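Local coordinates for galacto-N-biose/lacto-N-biose I transporter substrate-binding protein (Bifidobacterium longum, PDB 2Z8F), which binds galacto-N-biose, lacto-N-biose and the longer lacto-N-tetraose as the solute-binding protein of a bacterial ABC transporter, at residues A[128-136]-A[351-359]; A[166-174]-A[241-249]. All coordinates share one frame; numbering follows the deposited sequence.

Contact 1: A[128-136]-A[351-359]. With GAL (beta-D-galactopyranose), chain C.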
ATOM      1  N   ASP A 128      -5.793   4.668  -5.791  1.00 15.41           N
ATOM      2  CA  ASP A 128      -6.306   3.745  -4.762  1.00 15.55           C
ATOM      3  C   ASP A 128      -5.782   4.117  -3.373  1.00 15.91           C
ATOM      4  O   ASP A 128      -4.887   4.962  -3.254  1.00 16.30           O
ATOM      5  CB  ASP A 128      -5.921   2.289  -5.082  1.00 15.96           C
ATOM      6  CG  ASP A 128      -4.411   2.048  -5.019  1.00 14.84           C
ATOM      7  OD1 ASP A 128      -3.632   2.823  -5.638  1.00 15.70           O
ATOM      8  OD2 ASP A 128      -4.022   1.092  -4.319  1.00 16.45           O
ATOM      9  N   THR A 129      -6.348   3.502  -2.344  1.00 16.53           N
ATOM     10  CA  THR A 129      -5.778   3.658  -1.001  1.00 17.48           C
ATOM     11  C   THR A 129      -5.473   2.312  -0.346  1.00 17.24           C
ATOM     12  O   THR A 129      -6.044   1.270  -0.717  1.00 17.51           O
ATOM     13  CB  THR A 129      -6.698   4.504  -0.093  1.00 18.04           C
ATOM     14  OG1 THR A 129      -7.917   3.794   0.105  1.00 19.70           O
ATOM     15  CG2 THR A 129      -6.991   5.866  -0.739  1.00 19.51           C
ATOM     16  N   GLY A 130      -4.597   2.339   0.658  1.00 15.98           N
ATOM     17  CA  GLY A 130      -4.108   1.111   1.287  1.00 15.99           C
ATOM     18  C   GLY A 130      -4.285   1.029   2.789  1.00 15.85           C
ATOM     19  O   GLY A 130      -3.308   0.843   3.520  1.00 15.42           O
ATOM     20  N   PRO A 131      -5.532   1.139   3.273  1.00 15.30           N
ATOM     21  CA  PRO A 131      -5.706   0.999   4.721  1.00 15.58           C
ATOM     22  C   PRO A 131      -5.363  -0.396   5.192  1.00 16.17           C
ATOM     23  O   PRO A 131      -5.634  -1.397   4.496  1.00 15.38           O
ATOM     24  CB  PRO A 131      -7.208   1.254   4.919  1.00 16.00           C
ATOM     25  CG  PRO A 131      -7.817   0.860   3.582  1.00 15.86           C
ATOM     26  CD  PRO A 131      -6.817   1.339   2.579  1.00 15.94           C
ATOM     27  N   LEU A 132      -4.721  -0.478   6.350  1.00 15.07           N
ATOM     28  CA  LEU A 132      -4.445  -1.773   6.953  1.00 15.09           C
ATOM     29  C   LEU A 132      -5.643  -2.349   7.700  1.00 15.89           C
ATOM     30  O   LEU A 132      -6.361  -1.649   8.446  1.00 15.59           O
ATOM     31  CB  LEU A 132      -3.202  -1.686   7.859  1.00 15.05           C
ATOM     32  CG  LEU A 132      -1.906  -1.398   7.118  1.00 14.91           C
ATOM     33  CD1 LEU A 132      -0.836  -0.710   7.999  1.00 16.38           C
ATOM     34  CD2 LEU A 132      -1.321  -2.735   6.607  1.00 16.14           C
ATOM     35  N   VAL A 133      -5.866  -3.645   7.507  1.00 14.81           N
ATOM     36  CA  VAL A 133      -6.961  -4.381   8.142  1.00 14.77           C
ATOM     37  C   VAL A 133      -6.443  -5.735   8.661  1.00 15.19           C
ATOM     38  O   VAL A 133      -5.231  -6.002   8.592  1.00 15.93           O
ATOM     39  CB  VAL A 133      -8.169  -4.564   7.152  1.00 14.75           C
ATOM     40  CG1 VAL A 133      -8.733  -3.248   6.751  1.00 16.30           C
ATOM     41  CG2 VAL A 133      -7.715  -5.329   5.862  1.00 14.87           C
ATOM     42  N   TYR A 134      -7.343  -6.563   9.181  1.00 15.10           N
ATOM     43  CA  TYR A 134      -6.964  -7.849   9.754  1.00 15.72           C
ATOM     44  C   TYR A 134      -7.744  -8.973   9.073  1.00 16.15           C
ATOM     45  O   TYR A 134      -8.972  -8.954   9.073  1.00 17.01           O
ATOM     46  CB  TYR A 134      -7.237  -7.856  11.256  1.00 16.34           C
ATOM     47  CG  TYR A 134      -6.747  -9.105  11.955  1.00 16.02           C
ATOM     48  CD1 TYR A 134      -5.388  -9.421  12.011  1.00 15.59           C
ATOM     49  CD2 TYR A 134      -7.640  -9.963  12.594  1.00 18.47           C
ATOM     50  CE1 TYR A 134      -4.932 -10.586  12.669  1.00 16.62           C
ATOM     51  CE2 TYR A 134      -7.193 -11.119  13.274  1.00 18.10           C
ATOM     52  CZ  TYR A 134      -5.844 -11.425  13.302  1.00 17.05           C
ATOM     53  OH  TYR A 134      -5.414 -12.566  13.965  1.00 18.19           O
ATOM     54  N   PHE A 135      -7.035  -9.892   8.417  1.00 17.15           N
ATOM     55  CA  PHE A 135      -7.670 -11.064   7.814  1.00 17.31           C
ATOM     56  C   PHE A 135      -7.534 -12.212   8.813  1.00 17.19           C
ATOM     57  O   PHE A 135      -6.440 -12.438   9.380  1.00 16.62           O
ATOM     58  CB  PHE A 135      -6.932 -11.532   6.537  1.00 16.98           C
ATOM     59  CG  PHE A 135      -6.993 -10.586   5.338  1.00 17.79           C
ATOM     60  CD1 PHE A 135      -7.803  -9.449   5.322  1.00 16.85           C
ATOM     61  CD2 PHE A 135      -6.261 -10.898   4.178  1.00 17.03           C
ATOM     62  CE1 PHE A 135      -7.832  -8.609   4.209  1.00 19.13           C
ATOM     63  CE2 PHE A 135      -6.299 -10.090   3.058  1.00 15.61           C
ATOM     64  CZ  PHE A 135      -7.097  -8.913   3.072  1.00 17.82           C
ATOM     65  N   TYR A 136      -8.595 -12.985   8.995  1.00 17.57           N
ATOM     66  CA  TYR A 136      -8.507 -14.146   9.903  1.00 18.80           C
ATOM     67  C   TYR A 136      -9.480 -15.243   9.508  1.00 19.10           C
ATOM     68  O   TYR A 136     -10.537 -14.962   8.913  1.00 19.18           O
ATOM     69  CB  TYR A 136      -8.712 -13.749  11.387  1.00 19.11           C
ATOM     70  CG  TYR A 136     -10.133 -13.347  11.678  1.00 20.28           C
ATOM     71  CD1 TYR A 136     -11.012 -14.211  12.350  1.00 21.71           C
ATOM     72  CD2 TYR A 136     -10.614 -12.117  11.245  1.00 20.98           C
ATOM     73  CE1 TYR A 136     -12.333 -13.841  12.588  1.00 21.79           C
ATOM     74  CE2 TYR A 136     -11.929 -11.750  11.477  1.00 22.18           C
ATOM     75  CZ  TYR A 136     -12.776 -12.608  12.140  1.00 22.63           C
ATOM     76  OH  TYR A 136     -14.076 -12.190  12.330  1.00 25.35           O
ATOM     77  N   PHE A 351     -13.246  -2.326   4.088  1.00 19.15           N
ATOM     78  CA  PHE A 351     -12.179  -1.499   3.533  1.00 19.27           C
ATOM     79  C   PHE A 351     -12.500   0.002   3.583  1.00 19.57           C
ATOM     80  O   PHE A 351     -11.633   0.828   3.798  1.00 19.95           O
ATOM     81  CB  PHE A 351     -11.878  -1.935   2.099  1.00 19.19           C
ATOM     82  CG  PHE A 351     -11.404  -3.355   1.986  1.00 19.63           C
ATOM     83  CD1 PHE A 351     -10.919  -4.061   3.098  1.00 20.06           C
ATOM     84  CD2 PHE A 351     -11.422  -3.997   0.746  1.00 17.73           C
ATOM     85  CE1 PHE A 351     -10.469  -5.380   2.986  1.00 21.91           C
ATOM     86  CE2 PHE A 351     -10.963  -5.313   0.608  1.00 18.61           C
ATOM     87  CZ  PHE A 351     -10.495  -6.016   1.718  1.00 20.22           C
ATOM     88  N   LYS A 352     -13.768   0.335   3.363  1.00 20.42           N
ATOM     89  CA  LYS A 352     -14.227   1.712   3.395  1.00 21.60           C
ATOM     90  C   LYS A 352     -14.183   2.260   4.802  1.00 21.36           C
ATOM     91  O   LYS A 352     -13.781   3.409   5.016  1.00 22.18           O
ATOM     92  CB  LYS A 352     -15.663   1.784   2.864  1.00 22.62           C
ATOM     93  CG  LYS A 352     -15.711   2.274   1.458  1.00 25.37           C
ATOM     94  CD  LYS A 352     -14.791   1.450   0.585  1.00 28.54           C
ATOM     95  CE  LYS A 352     -14.877   1.837  -0.885  1.00 30.63           C
ATOM     96  NZ  LYS A 352     -14.533   3.256  -1.150  1.00 34.55           N
ATOM     97  N   THR A 353     -14.595   1.446   5.759  1.00 21.53           N
ATOM     98  CA  THR A 353     -14.528   1.847   7.154  1.00 21.55           C
ATOM     99  C   THR A 353     -13.059   2.121   7.511  1.00 21.54           C
ATOM    100  O   THR A 353     -12.727   3.133   8.128  1.00 22.07           O
ATOM    101  CB  THR A 353     -15.153   0.768   8.069  1.00 22.31           C
ATOM    102  OG1 THR A 353     -16.559   0.644   7.767  1.00 23.28           O
ATOM    103  CG2 THR A 353     -14.988   1.129   9.528  1.00 23.17           C
ATOM    104  N   ALA A 354     -12.178   1.217   7.104  1.00 20.65           N
ATOM    105  CA  ALA A 354     -10.754   1.359   7.436  1.00 20.07           C
ATOM    106  C   ALA A 354     -10.186   2.635   6.829  1.00 20.09           C
ATOM    107  O   ALA A 354      -9.504   3.426   7.498  1.00 19.45           O
ATOM    108  CB  ALA A 354      -9.973   0.125   6.949  1.00 20.35           C
ATOM    109  N   ASN A 355     -10.474   2.854   5.551  1.00 18.64           N
ATOM    110  CA  ASN A 355     -10.045   4.065   4.867  1.00 19.85           C
ATOM    111  C   ASN A 355     -10.479   5.327   5.622  1.00 20.57           C
ATOM    112  O   ASN A 355      -9.687   6.262   5.784  1.00 20.90           O
ATOM    113  CB  ASN A 355     -10.622   4.104   3.459  1.00 20.42           C
ATOM    114  CG  ASN A 355     -10.196   5.319   2.709  1.00 22.98           C
ATOM    115  OD1 ASN A 355     -10.952   6.301   2.602  1.00 27.25           O
ATOM    116  ND2 ASN A 355      -8.969   5.298   2.200  1.00 22.51           N
ATOM    117  N   ASN A 356     -11.725   5.327   6.095  1.00 21.70           N
ATOM    118  CA  ASN A 356     -12.267   6.502   6.769  1.00 22.86           C
ATOM    119  C   ASN A 356     -11.617   6.715   8.134  1.00 22.93           C
ATOM    120  O   ASN A 356     -11.696   7.810   8.695  1.00 24.16           O
ATOM    121  CB  ASN A 356     -13.795   6.394   6.891  1.00 24.20           C
ATOM    122  CG  ASN A 356     -14.500   6.407   5.528  1.00 27.01           C
ATOM    123  OD1 ASN A 356     -15.700   6.103   5.431  1.00 34.03           O
ATOM    124  ND2 ASN A 356     -13.761   6.746   4.472  1.00 29.77           N
ATOM    125  N   ASN A 357     -10.947   5.685   8.648  1.00 21.78           N
ATOM    126  CA  ASN A 357     -10.302   5.733   9.966  1.00 20.94           C
ATOM    127  C   ASN A 357      -8.781   5.712   9.830  1.00 19.99           C
ATOM    128  O   ASN A 357      -8.069   5.429  10.794  1.00 19.51           O
ATOM    129  CB  ASN A 357     -10.721   4.526  10.804  1.00 21.72           C
ATOM    130  CG  ASN A 357     -12.094   4.673  11.400  1.00 27.13           C
ATOM    131  OD1 ASN A 357     -12.558   5.789  11.668  1.00 31.27           O
ATOM    132  ND2 ASN A 357     -12.740   3.549  11.655  1.00 29.98           N
ATOM    133  N   MET A 358      -8.289   5.970   8.619  1.00 20.11           N
ATOM    134  CA  MET A 358      -6.852   5.872   8.356  1.00 19.19           C
ATOM    135  C   MET A 358      -6.156   7.200   8.630  1.00 19.54           C
ATOM    136  O   MET A 358      -6.536   8.254   8.071  1.00 20.12           O
ATOM    137  CB  MET A 358      -6.629   5.432   6.891  1.00 19.15           C
ATOM    138  CG  MET A 358      -5.198   5.392   6.464  1.00 17.90           C
ATOM    139  SD  MET A 358      -5.082   4.500   4.893  1.00 19.44           S
ATOM    140  CE  MET A 358      -5.743   5.720   3.777  1.00 21.84           C
ATOM    141  N   GLY A 359      -5.115   7.163   9.458  1.00 19.37           N
ATOM    142  CA  GLY A 359      -4.325   8.376   9.707  1.00 19.37           C
ATOM    143  C   GLY A 359      -3.565   8.943   8.523  1.00 19.38           C
ATOM    144  O   GLY A 359      -3.104   8.203   7.638  1.00 17.91           O
TER
HETATM  145  C1  GAL C   4       0.764  -2.131  -4.088  1.00 14.68           C
HETATM  146  C2  GAL C   4       0.439  -0.647  -4.226  1.00 16.01           C
HETATM  147  C3  GAL C   4      -1.068  -0.478  -4.329  1.00 15.43           C
HETATM  148  C4  GAL C   4      -1.626  -1.341  -5.478  1.00 16.11           C
HETATM  149  C5  GAL C   4      -1.219  -2.805  -5.287  1.00 15.38           C
HETATM  150  C6  GAL C   4      -1.629  -3.694  -6.459  1.00 15.13           C
HETATM  151  O2  GAL C   4       0.892   0.026  -3.059  1.00 17.22           O
HETATM  152  O3  GAL C   4      -1.332   0.885  -4.529  1.00 15.59           O
HETATM  153  O4  GAL C   4      -1.117  -0.795  -6.664  1.00 15.61           O
HETATM  154  O5  GAL C   4       0.198  -2.894  -5.169  1.00 15.28           O
HETATM  155  O6  GAL C   4      -1.505  -5.050  -6.080  1.00 16.87           O
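In this periplasmic-binding-protein fold, Pro131 and Val133, where the chain runs into strand 132-137, pack on the C-terminal end of helix 347-356. Pro131 is central: its CB lies 3.6 Å from Ala354 CB and its CG rests near Phe351 O, a compact ring that fits closely against the last helical turn. Ala354 is small enough to sit between two partners, meeting Val133 CG1, also at 3.6 Å, besides the proline. The other methyl of the branched valine, CG2, touches Phe351 CE1 at 4.0 Å. Farther along the strand the rings of Phe135 and Phe351 meet at their edges, CE1 to CE1, 4.3 Å apart. Just past the helix Met358 sends CG anti to its backbone N (chi1 176°) and stays extended through chi2, which sets SD 3.6 Å from Pro131 CA; the bend at chi3 then turns CE toward Thr129 CB, as a flexible thioether allows. Thr129 OG1 and Asn355 ND2 lie 2.8 Å apart, their side chains crossing at about a right angle, but the angle is poor for a hydrogen bond. Asp128 faces the sugar: OD2 accepts from galactose O3 at 2.7 Å, while OD1 takes the backbone N of Ser290, which steadies the carboxylate. Apolar helix-on-strand packing thus adjoins a carboxylate-to-hydroxyl bond of the kind typical of sugar-binding sites in solute-binding proteins.

Contact 2: A[166-174]-A[241-249]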
ATOM      1  N   ALA A 166      -0.585 -24.684  19.586  1.00 23.55           N
ATOM      2  CA  ALA A 166      -1.323 -25.584  18.700  1.00 23.11           C
ATOM      3  C   ALA A 166      -0.795 -25.603  17.263  1.00 23.23           C
ATOM      4  O   ALA A 166      -1.434 -26.162  16.354  1.00 22.68           O
ATOM      5  CB  ALA A 166      -2.805 -25.217  18.718  1.00 23.06           C
ATOM      6  N   GLY A 167       0.375 -25.005  17.032  1.00 22.54           N
ATOM      7  CA  GLY A 167       0.928 -24.965  15.679  1.00 22.49           C
ATOM      8  C   GLY A 167       0.155 -24.099  14.680  1.00 23.06           C
ATOM      9  O   GLY A 167       0.255 -24.306  13.450  1.00 23.38           O
ATOM     10  N   LYS A 168      -0.589 -23.124  15.206  1.00 21.89           N
ATOM     11  CA  LYS A 168      -1.321 -22.148  14.381  1.00 22.57           C
ATOM     12  C   LYS A 168      -0.750 -20.761  14.674  1.00 22.23           C
ATOM     13  O   LYS A 168      -0.183 -20.544  15.751  1.00 22.13           O
ATOM     14  CB  LYS A 168      -2.803 -22.145  14.737  1.00 22.55           C
ATOM     15  CG  LYS A 168      -3.572 -23.445  14.435  1.00 23.38           C
ATOM     16  CD  LYS A 168      -3.648 -23.701  12.951  1.00 23.70           C
ATOM     17  CE  LYS A 168      -4.782 -24.661  12.630  1.00 22.50           C
ATOM     18  NZ  LYS A 168      -4.498 -25.264  11.308  1.00 23.16           N
ATOM     19  N   TYR A 169      -0.904 -19.829  13.739  1.00 21.60           N
ATOM     20  CA  TYR A 169      -0.376 -18.465  13.952  1.00 21.44           C
ATOM     21  C   TYR A 169      -1.440 -17.455  13.582  1.00 20.07           C
ATOM     22  O   TYR A 169      -1.979 -17.505  12.482  1.00 19.59           O
ATOM     23  CB  TYR A 169       0.946 -18.271  13.173  1.00 22.54           C
ATOM     24  CG  TYR A 169       1.914 -19.373  13.562  1.00 24.13           C
ATOM     25  CD1 TYR A 169       2.616 -19.321  14.768  1.00 26.94           C
ATOM     26  CD2 TYR A 169       2.025 -20.533  12.784  1.00 27.55           C
ATOM     27  CE1 TYR A 169       3.459 -20.385  15.172  1.00 29.18           C
ATOM     28  CE2 TYR A 169       2.863 -21.610  13.183  1.00 30.00           C
ATOM     29  CZ  TYR A 169       3.570 -21.523  14.377  1.00 30.29           C
ATOM     30  OH  TYR A 169       4.406 -22.559  14.776  1.00 31.84           O
ATOM     31  N   ILE A 170      -1.773 -16.568  14.531  1.00 18.69           N
ATOM     32  CA  ILE A 170      -2.758 -15.535  14.272  1.00 18.59           C
ATOM     33  C   ILE A 170      -2.104 -14.181  13.898  1.00 18.27           C
ATOM     34  O   ILE A 170      -2.796 -13.167  13.798  1.00 18.66           O
ATOM     35  CB  ILE A 170      -3.767 -15.361  15.434  1.00 18.56           C
ATOM     36  CG1 ILE A 170      -3.093 -14.851  16.713  1.00 18.36           C
ATOM     37  CG2 ILE A 170      -4.522 -16.700  15.689  1.00 18.27           C
ATOM     38  CD1 ILE A 170      -4.116 -14.377  17.830  1.00 18.55           C
ATOM     39  N   MET A 171      -0.782 -14.188  13.711  1.00 17.65           N
ATOM     40  CA  MET A 171      -0.073 -13.028  13.191  1.00 18.30           C
ATOM     41  C   MET A 171       1.073 -13.470  12.287  1.00 18.34           C
ATOM     42  O   MET A 171       1.648 -14.556  12.463  1.00 19.05           O
ATOM     43  CB  MET A 171       0.434 -12.149  14.361  1.00 18.25           C
ATOM     44  CG  MET A 171       0.987 -10.765  13.976  1.00 20.35           C
ATOM     45  SD  MET A 171      -0.047  -9.783  12.863  1.00 20.10           S
ATOM     46  CE  MET A 171      -1.472  -9.539  13.873  1.00 19.74           C
ATOM     47  N   SER A 172       1.360 -12.650  11.289  1.00 18.08           N
ATOM     48  CA  SER A 172       2.616 -12.757  10.555  1.00 18.80           C
ATOM     49  C   SER A 172       3.501 -11.546  10.813  1.00 18.88           C
ATOM     50  O   SER A 172       3.005 -10.428  11.043  1.00 19.73           O
ATOM     51  CB  SER A 172       2.385 -12.943   9.062  1.00 19.45           C
ATOM     52  OG  SER A 172       1.954 -11.726   8.447  1.00 20.53           O
ATOM     53  N   TYR A 173       4.802 -11.792  10.852  1.00 18.37           N
ATOM     54  CA  TYR A 173       5.814 -10.750  10.854  1.00 18.15           C
ATOM     55  C   TYR A 173       6.469 -10.806   9.485  1.00 18.67           C
ATOM     56  O   TYR A 173       7.052 -11.844   9.140  1.00 18.96           O
ATOM     57  CB  TYR A 173       6.840 -11.059  11.942  1.00 18.79           C
ATOM     58  CG  TYR A 173       8.004 -10.110  12.036  1.00 18.23           C
ATOM     59  CD1 TYR A 173       7.854  -8.856  12.623  1.00 19.69           C
ATOM     60  CD2 TYR A 173       9.280 -10.475  11.581  1.00 19.50           C
ATOM     61  CE1 TYR A 173       8.937  -7.986  12.732  1.00 18.18           C
ATOM     62  CE2 TYR A 173      10.377  -9.610  11.707  1.00 18.71           C
ATOM     63  CZ  TYR A 173      10.192  -8.358  12.287  1.00 19.77           C
ATOM     64  OH  TYR A 173      11.255  -7.474  12.430  1.00 17.81           O
ATOM     65  N   GLN A 174       6.387  -9.708   8.735  1.00 18.16           N
ATOM     66  CA  GLN A 174       6.787  -9.686   7.334  1.00 18.76           C
ATOM     67  C   GLN A 174       8.003  -8.775   7.162  1.00 19.11           C
ATOM     68  O   GLN A 174       7.867  -7.571   6.871  1.00 18.45           O
ATOM     69  CB  GLN A 174       5.608  -9.218   6.471  1.00 18.18           C
ATOM     70  CG  GLN A 174       4.417 -10.158   6.545  1.00 18.05           C
ATOM     71  CD  GLN A 174       3.211  -9.656   5.809  1.00 15.76           C
ATOM     72  OE1 GLN A 174       3.317  -8.773   4.964  1.00 17.94           O
ATOM     73  NE2 GLN A 174       2.051 -10.219   6.124  1.00 20.05           N
ATOM     74  N   ASP A 241      -1.407 -24.537   3.889  1.00 29.09           N
ATOM     75  CA  ASP A 241      -1.304 -25.638   4.853  1.00 29.40           C
ATOM     76  C   ASP A 241      -2.071 -25.409   6.144  1.00 28.77           C
ATOM     77  O   ASP A 241      -2.015 -26.229   7.057  1.00 28.83           O
ATOM     78  CB  ASP A 241       0.158 -26.051   5.110  1.00 29.55           C
ATOM     79  CG  ASP A 241       0.974 -25.015   5.885  1.00 31.36           C
ATOM     80  OD1 ASP A 241       0.413 -24.196   6.654  1.00 30.19           O
ATOM     81  OD2 ASP A 241       2.218 -25.058   5.746  1.00 31.47           O
ATOM     82  N   GLY A 242      -2.765 -24.270   6.222  1.00 27.79           N
ATOM     83  CA  GLY A 242      -3.679 -24.003   7.317  1.00 26.93           C
ATOM     84  C   GLY A 242      -3.017 -23.467   8.572  1.00 25.88           C
ATOM     85  O   GLY A 242      -3.684 -23.324   9.594  1.00 26.25           O
ATOM     86  N   SER A 243      -1.716 -23.186   8.527  1.00 25.40           N
ATOM     87  CA  SER A 243      -1.013 -22.782   9.761  1.00 24.78           C
ATOM     88  C   SER A 243      -1.173 -21.293  10.048  1.00 23.32           C
ATOM     89  O   SER A 243      -1.397 -20.913  11.206  1.00 22.94           O
ATOM     90  CB  SER A 243       0.461 -23.176   9.755  1.00 24.58           C
ATOM     91  OG  SER A 243       1.166 -22.604   8.673  1.00 28.46           O
ATOM     92  N   LEU A 244      -1.076 -20.475   8.997  1.00 22.39           N
ATOM     93  CA  LEU A 244      -1.331 -19.017   9.144  1.00 20.73           C
ATOM     94  C   LEU A 244      -2.835 -18.773   9.052  1.00 20.17           C
ATOM     95  O   LEU A 244      -3.436 -18.925   7.988  1.00 20.22           O
ATOM     96  CB  LEU A 244      -0.569 -18.176   8.103  1.00 21.30           C
ATOM     97  CG  LEU A 244      -0.717 -16.647   8.238  1.00 20.50           C
ATOM     98  CD1 LEU A 244      -0.105 -16.179   9.567  1.00 19.92           C
ATOM     99  CD2 LEU A 244      -0.072 -15.922   7.043  1.00 20.65           C
ATOM    100  N   ILE A 245      -3.439 -18.358  10.175  1.00 18.71           N
ATOM    101  CA  ILE A 245      -4.894 -18.240  10.286  1.00 18.36           C
ATOM    102  C   ILE A 245      -5.319 -16.806  10.621  1.00 18.17           C
ATOM    103  O   ILE A 245      -6.502 -16.507  10.768  1.00 18.14           O
ATOM    104  CB  ILE A 245      -5.513 -19.245  11.296  1.00 17.58           C
ATOM    105  CG1 ILE A 245      -4.883 -19.128  12.684  1.00 17.71           C
ATOM    106  CG2 ILE A 245      -5.341 -20.677  10.747  1.00 18.45           C
ATOM    107  CD1 ILE A 245      -5.668 -19.850  13.776  1.00 19.60           C
ATOM    108  N   GLY A 246      -4.341 -15.929  10.717  1.00 17.09           N
ATOM    109  CA  GLY A 246      -4.656 -14.519  10.943  1.00 17.38           C
ATOM    110  C   GLY A 246      -3.459 -13.673  10.603  1.00 17.22           C
ATOM    111  O   GLY A 246      -2.309 -14.073  10.842  1.00 17.27           O
ATOM    112  N   THR A 247      -3.702 -12.478  10.068  1.00 17.20           N
ATOM    113  CA  THR A 247      -2.593 -11.542   9.789  1.00 17.56           C
ATOM    114  C   THR A 247      -3.119 -10.139   9.485  1.00 16.42           C
ATOM    115  O   THR A 247      -4.236  -9.966   8.986  1.00 16.19           O
ATOM    116  CB  THR A 247      -1.676 -12.012   8.600  1.00 17.94           C
ATOM    117  OG1 THR A 247      -0.565 -11.109   8.447  1.00 20.31           O
ATOM    118  CG2 THR A 247      -2.443 -12.079   7.305  1.00 19.25           C
ATOM    119  N   VAL A 248      -2.305  -9.141   9.811  1.00 16.96           N
ATOM    120  CA  VAL A 248      -2.485  -7.820   9.248  1.00 15.73           C
ATOM    121  C   VAL A 248      -2.285  -7.926   7.735  1.00 16.72           C
ATOM    122  O   VAL A 248      -1.465  -8.716   7.253  1.00 17.33           O
ATOM    123  CB  VAL A 248      -1.468  -6.823   9.826  1.00 16.70           C
ATOM    124  CG1 VAL A 248      -1.508  -5.478   9.103  1.00 16.86           C
ATOM    125  CG2 VAL A 248      -1.677  -6.665  11.343  1.00 17.35           C
ATOM    126  N   ALA A 249      -3.069  -7.154   7.002  1.00 16.12           N
ATOM    127  CA  ALA A 249      -2.927  -7.079   5.557  1.00 16.41           C
ATOM    128  C   ALA A 249      -3.342  -5.708   5.072  1.00 17.11           C
ATOM    129  O   ALA A 249      -4.257  -5.121   5.650  1.00 16.98           O
ATOM    130  CB  ALA A 249      -3.817  -8.159   4.906  1.00 17.13           C
TER
HETATM  131  O   HOH W   1      -0.511  -9.886   4.829  1.00 18.18           O
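Segments 166-174 and 241-249 run in roughly the same direction, 38° apart, and join through a single bridge at Tyr169 and Leu244. Tyr169 N donates to Ser243 O at 2.8 Å, and Tyr169 O receives Ile245 N at 2.9 Å in a nearly straight bond (N-H...O 173°), with a weak second bond from Gly246 N. Glycine suits position 246 because a side chain there would run into Ile170 O. Gly242, with positive phi, follows the end of helix 233-240, and Asp241 OD1 accepts from Ser243 N, an Asx turn, and also from Ser243 OG.

Lys168 bends at chi2 (-66°) and reaches back to Gly242 O, its NZ 2.7 Å away and well above the carbonyl plane, while its CD lies against Ile245 CG2. With an alanine in its place, Gly242 O would be left without its ammonium donor, and the flank of Ile245 would probably be less well covered. Ile245 CD1 touches both Lys168 CB and Ile170 CG2, while Leu244 CD1 lies against Tyr169 O. Met171, folded at chi2 and chi3, lays SD and CE on Val248 CG2, each at 3.8 Å. Buried hydroxyls form a chain: Gln174 NE2 donates to Ser172 OG, which donates to Thr247 OG1 at 2.6 Å, and that in turn to Val248 O. A water accepts from Gln174 NE2 and donates to Val248 O, closing the ring of bonds.

Helix 153-165, ended by a Schellman motif at Gly167, packs on Ile170 and Met171; helix 207-221 also touches Met171, and Phe235 of helix 233-240 meets Ser172, Gln174 and Leu244. Strand 246-250 continues the bridged segment, with strand 132-137 as its neighbour in the antiparallel sheet.

The two contacts share one three-stranded antiparallel sheet, through its neighbouring strands 132-137 and 246-250. The centre of contact 1 lies about 10 Å from that of the chain, beside the glycan pocket; contact 2, its centre about 20 Å from that of the chain, is largely buried too but reaches the surface around Gly167 and Ser243. Their chemistry differs accordingly: no hydrogen bond crosses contact 1, whereas backbone bonds, a lysine-to-carbonyl bond near the surface and a buried hydroxyl chain knit contact 2. The two meet directly, where Tyr134 OH probably bonds Ile170 O at 2.7 Å and Phe135 O probably accepts from Thr247 N. In sequence, both segments of contact 2 fall between those of contact 1.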